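Local structure of DNA-3-methyladenine glycosidase II, putative (Deinococcus radiodurans, 2YG9) at residues A[190-193]-A[194-197]; A[199-202]-A[203-206]; A[37-40]-A[41-44]; A[207-210]-A[211-214]. The protein is a putative DNA-3-methyladenine glycosidase II, an all-helical member of the HhH-GPD superfamily of base excision DNA repair proteins. One frame throughout, in Å; residues are numbered along the deposited sequence. Where two conformers were deposited one is given.

Interaction 1: A[190-193]-A[194-197]; sequences GEDW and RDVT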
ATOM      1  N   GLY A 190      19.966  -3.547  17.674  1.00 16.33           N
ATOM      2  CA  GLY A 190      20.452  -2.553  18.624  1.00 16.52           C
ATOM      3  C   GLY A 190      20.452  -1.130  18.104  1.00 16.89           C
ATOM      4  O   GLY A 190      20.931  -0.209  18.794  1.00 18.34           O
ATOM      5  N   GLU A 191      19.880  -0.926  16.909  1.00 15.93           N
ATOM      6  CA  GLU A 191      19.788   0.384  16.310  1.00 15.49           C
ATOM      7  C   GLU A 191      18.348   0.868  16.400  1.00 15.14           C
ATOM      8  O   GLU A 191      17.419   0.070  16.371  1.00 16.76           O
ATOM      9  CB  GLU A 191      20.248   0.351  14.855  1.00 15.49           C
ATOM     10  CG  GLU A 191      21.702   0.074  14.734  1.00 16.71           C
ATOM     11  CD  GLU A 191      22.213   0.129  13.331  1.00 15.23           C
ATOM     12  OE1 GLU A 191      22.190   1.215  12.718  1.00 13.76           O
ATOM     13  OE2 GLU A 191      22.685  -0.931  12.869  1.00 16.18           O
ATOM     14  N   ASP A 192      18.190   2.171  16.535  1.00 14.25           N
ATOM     15  CA  ASP A 192      16.880   2.805  16.599  1.00 13.19           C
ATOM     16  C   ASP A 192      16.271   2.757  15.205  1.00 12.35           C
ATOM     17  O   ASP A 192      16.832   3.327  14.271  1.00  9.93           O
ATOM     18  CB  ASP A 192      17.071   4.234  17.100  1.00 13.70           C
ATOM     19  CG  ASP A 192      15.786   5.031  17.211  1.00 15.28           C
ATOM     20  OD1 ASP A 192      14.715   4.572  16.774  1.00 17.58           O
ATOM     21  OD2 ASP A 192      15.866   6.163  17.744  1.00 18.91           O
ATOM     22  N   TRP A 193      15.133   2.072  15.066  1.00 11.71           N
ATOM     23  CA  TRP A 193      14.470   1.957  13.766  1.00 11.79           C
ATOM     24  C   TRP A 193      14.117   3.352  13.166  1.00 10.92           C
ATOM     25  O   TRP A 193      14.175   3.531  11.966  1.00 10.81           O
ATOM     26  CB  TRP A 193      13.245   1.014  13.834  1.00 11.57           C
ATOM     27  CG  TRP A 193      11.978   1.654  14.427  1.00 12.09           C
ATOM     28  CD1 TRP A 193      11.523   1.537  15.719  1.00 11.49           C
ATOM     29  CD2 TRP A 193      11.030   2.498  13.749  1.00 11.00           C
ATOM     30  NE1 TRP A 193      10.352   2.236  15.878  1.00 12.09           N
ATOM     31  CE2 TRP A 193      10.024   2.839  14.691  1.00 10.53           C
ATOM     32  CE3 TRP A 193      10.920   2.987  12.443  1.00  9.60           C
ATOM     33  CZ2 TRP A 193       8.950   3.651  14.371  1.00 10.93           C
ATOM     34  CZ3 TRP A 193       9.823   3.805  12.124  1.00 11.00           C
ATOM     35  CH2 TRP A 193       8.875   4.139  13.083  1.00 11.93           C
ATOM     36  N   ARG A 194      13.767   4.347  13.978  1.00 10.63           N
ATOM     37  CA  ARG A 194      13.496   5.694  13.435  1.00 11.82           C
ATOM     38  C   ARG A 194      14.718   6.301  12.756  1.00 11.56           C
ATOM     39  O   ARG A 194      14.581   6.965  11.721  1.00 11.62           O
ATOM     40  CB  ARG A 194      12.970   6.673  14.498  1.00 12.05           C
ATOM     41  CG  ARG A 194      11.671   6.192  15.093  1.00 13.88           C
ATOM     42  CD  ARG A 194      10.975   7.172  16.033  1.00 15.05           C
ATOM     43  NE  ARG A 194       9.712   6.567  16.454  1.00 19.39           N
ATOM     44  CZ  ARG A 194       8.523   6.724  15.832  1.00 23.71           C
ATOM     45  NH1 ARG A 194       8.398   7.507  14.757  1.00 24.76           N
ATOM     46  NH2 ARG A 194       7.429   6.089  16.281  1.00 23.85           N
ATOM     47  N   ASP A 195      15.884   6.060  13.342  1.00 11.04           N
ATOM     48  CA  ASP A 195      17.160   6.473  12.782  1.00 12.18           C
ATOM     49  C   ASP A 195      17.488   5.730  11.485  1.00 10.65           C
ATOM     50  O   ASP A 195      17.743   6.334  10.461  1.00 10.03           O
ATOM     51  CB  ASP A 195      18.290   6.200  13.766  1.00 12.92           C
ATOM     52  CG  ASP A 195      18.463   7.288  14.775  1.00 19.81           C
ATOM     53  OD1 ASP A 195      17.682   8.261  14.745  1.00 24.17           O
ATOM     54  OD2 ASP A 195      19.419   7.161  15.588  1.00 28.49           O
ATOM     55  N   VAL A 196      17.506   4.416  11.570  1.00  9.94           N
ATOM     56  CA  VAL A 196      17.747   3.591  10.401  1.00 10.27           C
ATOM     57  C   VAL A 196      16.895   3.998   9.181  1.00  9.84           C
ATOM     58  O   VAL A 196      17.410   4.247   8.076  1.00 10.33           O
ATOM     59  CB  VAL A 196      17.523   2.127  10.765  1.00  9.84           C
ATOM     60  CG1 VAL A 196      17.546   1.281   9.528  1.00  9.17           C
ATOM     61  CG2 VAL A 196      18.605   1.674  11.790  1.00  9.31           C
ATOM     62  N   THR A 197      15.583   4.080   9.384  1.00  9.44           N
ATOM     63  CA  THR A 197      14.649   4.338   8.299  1.00  9.12           C
ATOM     64  C   THR A 197      14.640   5.798   7.807  1.00  9.50           C
ATOM     65  O   THR A 197      14.409   6.039   6.616  1.00  8.42           O
ATOM     66  CB  THR A 197      13.219   3.877   8.678  1.00  8.60           C
ATOM     67  OG1 THR A 197      12.778   4.564   9.858  1.00  9.40           O
ATOM     68  CG2 THR A 197      13.200   2.353   8.912  1.00  6.67           C
TER
HETATM   69  O   HOH W   1      15.504   8.492  16.427  1.00 14.66           O
HETATM   70  O   HOH W   2      18.278   6.811  18.505  1.00 20.75           O
HETATM   71  O   HOH W   3      20.426   3.964  16.090  1.00 22.41           O

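Interaction 2: A[199-202]-A[203-206]; sequences RWAP and YRSL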
ATOM      1  N   ARG A 199      17.181   7.676   7.337  1.00 11.60           N
ATOM      2  CA  ARG A 199      18.292   7.771   6.405  0.50 11.24           C
ATOM      3  C   ARG A 199      17.868   7.425   4.981  1.00 11.72           C
ATOM      4  O   ARG A 199      18.432   7.952   3.995  1.00 11.19           O
ATOM      5  CB  ARG A 199      19.402   6.828   6.843  0.50 11.76           C
ATOM      6  CG  ARG A 199      20.650   6.918   6.003  0.50 12.14           C
ATOM      7  CD  ARG A 199      21.745   6.112   6.594  0.50 12.27           C
ATOM      8  NE  ARG A 199      22.978   6.177   5.825  0.50 12.56           N
ATOM      9  CZ  ARG A 199      24.095   5.549   6.185  0.50 13.37           C
ATOM     10  NH1 ARG A 199      24.111   4.803   7.276  0.50 12.16           N
ATOM     11  NH2 ARG A 199      25.202   5.655   5.448  0.50 12.66           N
ATOM     12  N   TRP A 200      16.891   6.521   4.879  1.00 10.39           N
ATOM     13  CA  TRP A 200      16.384   6.094   3.585  1.00  9.07           C
ATOM     14  C   TRP A 200      15.539   7.128   2.914  1.00  8.45           C
ATOM     15  O   TRP A 200      15.420   7.105   1.716  1.00  8.66           O
ATOM     16  CB  TRP A 200      15.581   4.803   3.718  1.00  8.32           C
ATOM     17  CG  TRP A 200      16.344   3.674   4.343  1.00  6.03           C
ATOM     18  CD1 TRP A 200      17.699   3.525   4.427  1.00  6.23           C
ATOM     19  CD2 TRP A 200      15.777   2.515   4.951  1.00  6.04           C
ATOM     20  NE1 TRP A 200      18.005   2.347   5.062  1.00  8.21           N
ATOM     21  CE2 TRP A 200      16.849   1.689   5.363  1.00  3.98           C
ATOM     22  CE3 TRP A 200      14.473   2.080   5.154  1.00  5.45           C
ATOM     23  CZ2 TRP A 200      16.649   0.467   6.005  1.00  6.27           C
ATOM     24  CZ3 TRP A 200      14.269   0.855   5.771  1.00  6.18           C
ATOM     25  CH2 TRP A 200      15.358   0.068   6.197  1.00  6.43           C
ATOM     26  N   ALA A 201      14.950   8.040   3.682  1.00  8.78           N
ATOM     27  CA  ALA A 201      14.207   9.173   3.109  1.00  8.62           C
ATOM     28  C   ALA A 201      15.070   9.915   2.085  1.00  8.22           C
ATOM     29  O   ALA A 201      16.233  10.073   2.321  1.00  6.79           O
ATOM     30  CB  ALA A 201      13.779  10.101   4.218  1.00  7.92           C
ATOM     31  N   PRO A 202      14.495  10.364   0.954  1.00  8.34           N
ATOM     32  CA  PRO A 202      13.089  10.320   0.517  1.00  8.47           C
ATOM     33  C   PRO A 202      12.649   9.084  -0.286  1.00  8.29           C
ATOM     34  O   PRO A 202      11.700   9.188  -1.106  1.00  7.89           O
ATOM     35  CB  PRO A 202      12.998  11.552  -0.374  1.00  8.34           C
ATOM     36  CG  PRO A 202      14.275  11.508  -1.097  1.00  8.37           C
ATOM     37  CD  PRO A 202      15.302  11.123  -0.018  1.00  9.03           C
ATOM     38  N   TYR A 203      13.264   7.925   0.007  1.00  8.31           N
ATOM     39  CA  TYR A 203      13.019   6.687  -0.751  1.00  7.43           C
ATOM     40  C   TYR A 203      12.674   5.534   0.199  1.00  7.39           C
ATOM     41  O   TYR A 203      13.099   4.423   0.022  1.00  5.61           O
ATOM     42  CB  TYR A 203      14.239   6.328  -1.619  1.00  8.53           C
ATOM     43  CG  TYR A 203      14.706   7.468  -2.518  1.00  8.61           C
ATOM     44  CD1 TYR A 203      13.917   7.919  -3.570  1.00 10.51           C
ATOM     45  CD2 TYR A 203      15.939   8.107  -2.288  1.00 10.93           C
ATOM     46  CE1 TYR A 203      14.332   8.987  -4.377  1.00  9.04           C
ATOM     47  CE2 TYR A 203      16.356   9.154  -3.092  1.00 10.86           C
ATOM     48  CZ  TYR A 203      15.555   9.581  -4.134  1.00 11.28           C
ATOM     49  OH  TYR A 203      15.996  10.594  -4.961  1.00 13.20           O
ATOM     50  N   ARG A 204      11.876   5.831   1.215  1.00  6.54           N
ATOM     51  CA  ARG A 204      11.476   4.790   2.184  1.00  6.72           C
ATOM     52  C   ARG A 204      10.579   3.730   1.576  1.00  5.65           C
ATOM     53  O   ARG A 204      10.576   2.593   2.045  1.00  5.11           O
ATOM     54  CB  ARG A 204      10.867   5.445   3.412  1.00  5.30           C
ATOM     55  CG  ARG A 204      11.947   5.826   4.390  1.00  7.57           C
ATOM     56  CD  ARG A 204      11.427   6.603   5.551  1.00  8.74           C
ATOM     57  NE  ARG A 204      10.930   7.940   5.192  1.00 11.23           N
ATOM     58  CZ  ARG A 204      10.523   8.817   6.096  1.00 12.07           C
ATOM     59  NH1 ARG A 204      10.560   8.492   7.377  1.00 14.98           N
ATOM     60  NH2 ARG A 204      10.095  10.017   5.732  1.00 13.51           N
ATOM     61  N   SER A 205       9.826   4.086   0.519  1.00  6.08           N
ATOM     62  CA  SER A 205       8.955   3.107  -0.156  1.00  6.05           C
ATOM     63  C   SER A 205       9.782   2.030  -0.843  1.00  5.99           C
ATOM     64  O   SER A 205       9.530   0.866  -0.647  1.00  5.73           O
ATOM     65  CB  SER A 205       8.013   3.758  -1.199  1.00  6.60           C
ATOM     66  OG  SER A 205       7.078   4.606  -0.567  1.00 10.14           O
ATOM     67  N   LEU A 206      10.773   2.408  -1.641  1.00  5.35           N
ATOM     68  CA  LEU A 206      11.600   1.403  -2.302  1.00  5.40           C
ATOM     69  C   LEU A 206      12.446   0.616  -1.305  1.00  4.87           C
ATOM     70  O   LEU A 206      12.618  -0.594  -1.490  1.00  4.98           O
ATOM     71  CB  LEU A 206      12.471   2.018  -3.435  1.00  4.90           C
ATOM     72  CG  LEU A 206      13.258   1.065  -4.339  1.00  6.29           C
ATOM     73  CD1 LEU A 206      12.317   0.149  -5.161  1.00  3.82           C
ATOM     74  CD2 LEU A 206      14.241   1.852  -5.257  1.00  5.18           C
TER

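Interaction 3: A[37-40]-A[41-44]; sequences SRDP and VLAQ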
ATOM      1  N   SER A  37      21.813   2.705  -1.275  1.00  9.27           N
ATOM      2  CA  SER A  37      23.083   2.018  -1.272  1.00 10.06           C
ATOM      3  C   SER A  37      24.145   2.704  -0.442  1.00 10.15           C
ATOM      4  O   SER A  37      25.159   2.105  -0.198  1.00 10.29           O
ATOM      5  CB  SER A  37      23.601   1.852  -2.697  1.00 10.38           C
ATOM      6  OG  SER A  37      22.824   0.876  -3.336  1.00 12.30           O
ATOM      7  N   ARG A  38      23.918   3.952  -0.025  1.00 10.73           N
ATOM      8  CA  ARG A  38      24.818   4.571   0.916  1.00 11.14           C
ATOM      9  C   ARG A  38      24.816   3.881   2.287  1.00 11.28           C
ATOM     10  O   ARG A  38      25.729   4.058   3.081  1.00 11.59           O
ATOM     11  CB  ARG A  38      24.480   6.043   1.071  1.00 12.13           C
ATOM     12  CG  ARG A  38      24.771   6.793  -0.204  1.00 14.09           C
ATOM     13  CD  ARG A  38      24.314   8.151  -0.091  1.00 19.05           C
ATOM     14  NE  ARG A  38      25.169   8.840   0.851  1.00 21.83           N
ATOM     15  CZ  ARG A  38      25.376  10.155   0.879  1.00 22.50           C
ATOM     16  NH1 ARG A  38      24.769  10.964   0.009  1.00 21.65           N
ATOM     17  NH2 ARG A  38      26.189  10.646   1.813  1.00 19.99           N
ATOM     18  N   ASP A  39      23.750   3.140   2.570  1.00 11.21           N
ATOM     19  CA  ASP A  39      23.635   2.317   3.745  1.00 10.38           C
ATOM     20  C   ASP A  39      24.166   0.984   3.258  1.00 10.84           C
ATOM     21  O   ASP A  39      23.581   0.375   2.389  1.00 10.17           O
ATOM     22  CB  ASP A  39      22.149   2.262   4.167  1.00 10.86           C
ATOM     23  CG  ASP A  39      21.854   1.276   5.276  1.00 10.57           C
ATOM     24  OD1 ASP A  39      22.724   0.493   5.704  1.00 11.04           O
ATOM     25  OD2 ASP A  39      20.688   1.299   5.743  1.00  9.65           O
ATOM     26  N   PRO A  40      25.325   0.550   3.779  1.00 11.16           N
ATOM     27  CA  PRO A  40      25.908  -0.739   3.347  1.00 10.73           C
ATOM     28  C   PRO A  40      24.968  -1.950   3.444  1.00 10.60           C
ATOM     29  O   PRO A  40      25.098  -2.885   2.667  1.00  9.93           O
ATOM     30  CB  PRO A  40      27.144  -0.882   4.241  1.00 11.29           C
ATOM     31  CG  PRO A  40      27.045   0.186   5.254  1.00 13.13           C
ATOM     32  CD  PRO A  40      26.168   1.256   4.747  1.00 10.86           C
ATOM     33  N   VAL A  41      23.989  -1.931   4.355  1.00 10.46           N
ATOM     34  CA  VAL A  41      23.018  -3.015   4.419  1.00  9.07           C
ATOM     35  C   VAL A  41      22.203  -3.060   3.132  1.00  9.15           C
ATOM     36  O   VAL A  41      22.107  -4.112   2.475  1.00 10.30           O
ATOM     37  CB  VAL A  41      22.118  -2.924   5.690  1.00  9.05           C
ATOM     38  CG1 VAL A  41      20.946  -3.962   5.636  1.00  8.09           C
ATOM     39  CG2 VAL A  41      22.974  -3.130   6.916  1.00  8.50           C
ATOM     40  N   LEU A  42      21.651  -1.915   2.742  1.00  8.95           N
ATOM     41  CA  LEU A  42      20.833  -1.837   1.543  1.00  8.34           C
ATOM     42  C   LEU A  42      21.674  -1.931   0.265  1.00  8.56           C
ATOM     43  O   LEU A  42      21.194  -2.457  -0.738  1.00  8.15           O
ATOM     44  CB  LEU A  42      19.929  -0.594   1.545  1.00  8.28           C
ATOM     45  CG  LEU A  42      18.780  -0.545   2.563  1.00  7.13           C
ATOM     46  CD1 LEU A  42      17.771   0.555   2.150  1.00  7.03           C
ATOM     47  CD2 LEU A  42      18.067  -1.923   2.700  1.00  6.49           C
ATOM     48  N   ALA A  43      22.940  -1.512   0.298  1.00  8.27           N
ATOM     49  CA  ALA A  43      23.808  -1.781  -0.846  1.00  8.47           C
ATOM     50  C   ALA A  43      23.872  -3.270  -1.140  1.00  8.63           C
ATOM     51  O   ALA A  43      23.760  -3.656  -2.294  1.00  8.34           O
ATOM     52  CB  ALA A  43      25.220  -1.206  -0.632  1.00  9.48           C
ATOM     53  N   GLN A  44      24.014  -4.085  -0.102  1.00  7.83           N
ATOM     54  CA  GLN A  44      24.027  -5.550  -0.213  1.00 10.01           C
ATOM     55  C   GLN A  44      22.634  -6.108  -0.566  1.00  9.20           C
ATOM     56  O   GLN A  44      22.493  -6.923  -1.456  1.00  9.31           O
ATOM     57  CB  GLN A  44      24.468  -6.205   1.110  1.00 11.15           C
ATOM     58  CG  GLN A  44      25.971  -6.504   1.269  1.00 14.15           C
ATOM     59  CD  GLN A  44      26.273  -7.856   2.006  1.00 16.56           C
ATOM     60  OE1 GLN A  44      26.101  -8.981   1.432  1.00 25.45           O
ATOM     61  NE2 GLN A  44      26.812  -7.748   3.225  1.00 18.84           N
TER

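Interaction 4: A[207-210]-A[211-214]; sequences ASRY and LWAN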
ATOM      1  N   ALA A 207      12.953   1.280  -0.269  1.00  5.42           N
ATOM      2  CA  ALA A 207      13.675   0.578   0.812  1.00  5.19           C
ATOM      3  C   ALA A 207      12.742  -0.482   1.392  1.00  5.48           C
ATOM      4  O   ALA A 207      13.128  -1.595   1.535  1.00  6.31           O
ATOM      5  CB  ALA A 207      14.083   1.520   1.896  1.00  6.00           C
ATOM      6  N   SER A 208      11.508  -0.093   1.730  1.00  6.15           N
ATOM      7  CA  SER A 208      10.492  -1.031   2.222  1.00  5.40           C
ATOM      8  C   SER A 208      10.319  -2.231   1.254  1.00  6.20           C
ATOM      9  O   SER A 208      10.338  -3.386   1.669  1.00  6.24           O
ATOM     10  CB  SER A 208       9.169  -0.298   2.423  1.00  5.45           C
ATOM     11  OG  SER A 208       9.205   0.567   3.533  1.00  3.68           O
ATOM     12  N   ARG A 209      10.170  -1.947  -0.037  1.00  5.48           N
ATOM     13  CA  ARG A 209      10.020  -3.001  -1.032  1.00  6.14           C
ATOM     14  C   ARG A 209      11.240  -3.935  -1.096  1.00  6.79           C
ATOM     15  O   ARG A 209      11.088  -5.167  -1.273  1.00  7.09           O
ATOM     16  CB  ARG A 209       9.704  -2.389  -2.398  1.00  6.02           C
ATOM     17  CG  ARG A 209       8.311  -1.740  -2.441  1.00  6.13           C
ATOM     18  CD  ARG A 209       8.065  -1.082  -3.798  1.00  5.40           C
ATOM     19  NE  ARG A 209       8.081  -2.082  -4.878  1.00  8.15           N
ATOM     20  CZ  ARG A 209       8.348  -1.841  -6.170  1.00  6.11           C
ATOM     21  NH1 ARG A 209       8.704  -0.640  -6.591  1.00  6.23           N
ATOM     22  NH2 ARG A 209       8.319  -2.841  -7.032  1.00  6.46           N
ATOM     23  N   TYR A 210      12.429  -3.375  -0.906  1.00  6.67           N
ATOM     24  CA  TYR A 210      13.636  -4.207  -0.817  1.00  5.98           C
ATOM     25  C   TYR A 210      13.694  -5.041   0.448  1.00  5.13           C
ATOM     26  O   TYR A 210      14.169  -6.163   0.413  1.00  4.08           O
ATOM     27  CB  TYR A 210      14.926  -3.374  -1.015  1.00  6.42           C
ATOM     28  CG  TYR A 210      15.313  -3.215  -2.472  1.00  5.93           C
ATOM     29  CD1 TYR A 210      15.752  -4.316  -3.227  1.00  5.30           C
ATOM     30  CD2 TYR A 210      15.187  -2.003  -3.108  1.00  6.83           C
ATOM     31  CE1 TYR A 210      16.077  -4.184  -4.588  1.00  5.43           C
ATOM     32  CE2 TYR A 210      15.506  -1.864  -4.464  1.00  8.03           C
ATOM     33  CZ  TYR A 210      15.955  -2.958  -5.198  1.00  5.07           C
ATOM     34  OH  TYR A 210      16.263  -2.763  -6.542  1.00  8.76           O
ATOM     35  N   LEU A 211      13.227  -4.518   1.584  1.00  6.34           N
ATOM     36  CA  LEU A 211      13.095  -5.372   2.772  1.00  6.01           C
ATOM     37  C   LEU A 211      12.152  -6.570   2.562  1.00  7.08           C
ATOM     38  O   LEU A 211      12.453  -7.720   2.982  1.00  6.07           O
ATOM     39  CB  LEU A 211      12.666  -4.557   3.998  1.00  8.07           C
ATOM     40  CG  LEU A 211      13.698  -3.599   4.624  1.00  6.71           C
ATOM     41  CD1 LEU A 211      13.057  -2.895   5.806  1.00  6.73           C
ATOM     42  CD2 LEU A 211      14.975  -4.345   5.018  1.00 10.10           C
ATOM     43  N   TRP A 212      11.007  -6.332   1.928  1.00  7.04           N
ATOM     44  CA  TRP A 212      10.086  -7.430   1.644  1.00  6.83           C
ATOM     45  C   TRP A 212      10.724  -8.387   0.624  1.00  7.01           C
ATOM     46  O   TRP A 212      10.544  -9.626   0.693  1.00  5.32           O
ATOM     47  CB  TRP A 212       8.743  -6.909   1.100  1.00  6.87           C
ATOM     48  CG  TRP A 212       7.853  -6.230   2.129  1.00  7.79           C
ATOM     49  CD1 TRP A 212       7.546  -6.688   3.364  1.00  5.94           C
ATOM     50  CD2 TRP A 212       7.163  -4.977   1.982  1.00  7.50           C
ATOM     51  NE1 TRP A 212       6.687  -5.818   3.998  1.00  7.62           N
ATOM     52  CE2 TRP A 212       6.439  -4.757   3.172  1.00  9.55           C
ATOM     53  CE3 TRP A 212       7.051  -4.046   0.942  1.00  8.26           C
ATOM     54  CZ2 TRP A 212       5.637  -3.621   3.370  1.00  7.72           C
ATOM     55  CZ3 TRP A 212       6.254  -2.908   1.150  1.00  7.72           C
ATOM     56  CH2 TRP A 212       5.578  -2.713   2.355  1.00  7.26           C
ATOM     57  N   ALA A 213      11.464  -7.829  -0.331  1.00  6.48           N
ATOM     58  CA  ALA A 213      12.095  -8.667  -1.354  1.00  7.14           C
ATOM     59  C   ALA A 213      13.169  -9.555  -0.700  1.00  6.68           C
ATOM     60  O   ALA A 213      13.326 -10.712  -1.044  1.00  4.51           O
ATOM     61  CB  ALA A 213      12.699  -7.820  -2.493  1.00  6.77           C
ATOM     62  N   ASN A 214      13.884  -9.007   0.273  1.00  8.01           N
ATOM     63  CA  ASN A 214      14.940  -9.745   0.935  1.00  7.62           C
ATOM     64  C   ASN A 214      14.344 -10.861   1.774  1.00  8.20           C
ATOM     65  O   ASN A 214      14.944 -11.941   1.927  1.00  8.00           O
ATOM     66  CB  ASN A 214      15.812  -8.794   1.758  1.00  7.53           C
ATOM     67  CG  ASN A 214      17.059  -9.449   2.281  1.00  8.31           C
ATOM     68  OD1 ASN A 214      17.257  -9.625   3.502  1.00  9.85           O
ATOM     69  ND2 ASN A 214      17.894  -9.850   1.370  1.00  3.85           N
TER

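Interaction 1: A[190-193]-A[194-197]
Asp192 caps the N terminus of helix 193-200, and beside this local cap Arg194 lies across one face of the Trp193 indole, where the loop after helix 178-187 enters the helix. Asp192 OD1 accepts from Arg194 N at 3.0 Å, the N-H lying 49° out of the carboxylate plane. The carboxylate is brought back over the first turn because CG stands anti to the backbone N (chi1 180°). Its other oxygen, OD2, faces Asp195 OD1 at 4.1 Å with the two carboxylates stacked; two bridging waters, each donating to both groups, probably ease the repulsion between them. In the backbone, Val196 N donates to Asp192 O. Trp193 O is gripped twice, by Thr197 N at 3.0 Å and Thr197 OG1 at 2.7 Å, from opposite faces of the carbonyl plane. CG of the extended arginine makes a CH-pi contact 3.8 Å from the centroid of the six-membered ring of Trp193, while Trp193 CZ2 sits 3.4 Å from Arg194 CZ, over the guanidinium, whose plane is turned 48° from the ring. Arg181 of helix 178-187 adds a cation-pi contact to Trp193, and Val196 packs on Tyr188, joining helix 193-200 to the helix before it and its following loop.

Interaction 2: A[199-202]-A[203-206]
A type VIa beta turn, closed by Tyr203 N donating to Trp200 O at 2.9 Å and with a cis peptide bond before Pro202, links helix 193-200 to helix 204-219. Pro202 and Tyr203 lie side by side and point the same way, with the pyrrolidine over one face of the phenol: Pro202 CG is 3.8 Å from the centroid of the Tyr203 ring, a CH-pi contact displaced toward the rim, and reaches Tyr203 CE2 at 3.7 Å. His35 of helix 30-36 also meets the Tyr203 ring edge-to-face, and the Tyr203 side chain lies about 4 Å from a bound nickel ion. Arg204 folds back across the start of the turn. Its CG touches Trp200 CB at 3.8 Å, and the bend at chi3 (-67°) lays the guanidinium against Ala201, whose CB covers one face and lies 3.7 Å from Arg204 NE. That same nitrogen forms a salt bridge with Asp171 OD1, which helps to fix the rotation of the group. The Trp200 indole leads away from the turn to pack on Ala207 and Leu211, its NE1 bonding to Asp39 OD2. Tyr203 occupies the N-cap position of the second helix, and the whole is a cis-proline type VIa turn joining two consecutive helices.

Interaction 3: A[37-40]-A[41-44]
Asp39 OD1 accepts from Val41 N at 3.0 Å, one of three donors that grip this carboxylate; the other two, Tyr188 OH and Trp200 NE1, both bond to OD2. The bond from Val41 is the capping bond of helix 40-49, and its N-H meets OD1 46° out of the carboxylate plane. With CG anti to the backbone N (chi1 172°), the buried Asp39 side chain runs alongside Val41 and points the same way, placing OD1 3.5 Å from Val41 CB. The side chain of Leu42 lies on the OD2 side, its CG 4.1 Å from Asp39 OD2. One buried carboxylate thus accepts from three donors, which would be expected to favour its charged form. The backbone takes over from the cap without a break: Ala43 N donates to Asp39 O at 2.9 Å, and Gln44 N donates to Pro40 O at 3.2 Å. Pro40, the first residue of the helix, has no N-H to be satisfied there. Ser37 passes close to the first turn, its carbonyl O 3.3 Å from Ala43 CB, and its own hydroxyl is bonded to Val33 O in helix 30-36. An aspartate N-cap followed by proline at N1 is a classic helix start, used here to begin helix 40-49 after a short loop.

Interaction 4: A[207-210]-A[211-214]
Trp212 lays its indole back along helix 204-219 so that it passes beside the preceding turn. Its CG is anti to the carbonyl carbon (chi1 -73°), which swings the six-membered ring toward Ser208 and Arg209. Ser208 O stands 3.4 Å from Trp212 CE3, above the ring plane and near its rim, and Ser208 CB reaches Trp212 CZ3 at 4.1 Å. The indole also skirts Arg209, whose CA is 3.7 Å from Trp212 CE3. At its polar end the indole NE1 bonds to Asp177 OD1, which helps to hold the ring in this orientation. Leu211 also leans toward the preceding turn, with CB 3.5 Å from Ser208 O and CG 3.7 Å from Ala207 O, while its flank packs on Leu180 and Val184 of helix 178-187. Tyr210 heads elsewhere, its ring running to helix 40-49 and its OH bonding to Gly50 O. Underneath runs the regular i to i+4 pattern: Trp212 N donates to Ser208 O at 3.0 Å, and Ala213 N to Arg209 O at 2.8 Å. Side chains thus leave a single continuous alpha-helix in different directions to meet helices 40-49, 156-166 and 178-187, an arrangement of a largely buried helix packed among others in this all-helical HhH-GPD family protein.

From the N terminus, interaction 3 comes first, starting helix 40-49 after the loop from helix 30-36. Much later in the chain interaction 1 begins helix 193-200, interaction 2 turns that helix into helix 204-219, and interaction 4 continues along the latter. All four are local and follow in series, so none nests within or crosses another. Space brings them together again: Trp200 of interaction 2 is the shared element that touches both interaction 3 and interaction 4, and these two meet directly where Leu42 CD1 lies 3.8 Å from Ala207 CB. Interaction 1 meets interaction 2 where Thr197 O approaches Arg204 CD. Helix 40-49 is thereby joined to the C-terminal helix pair.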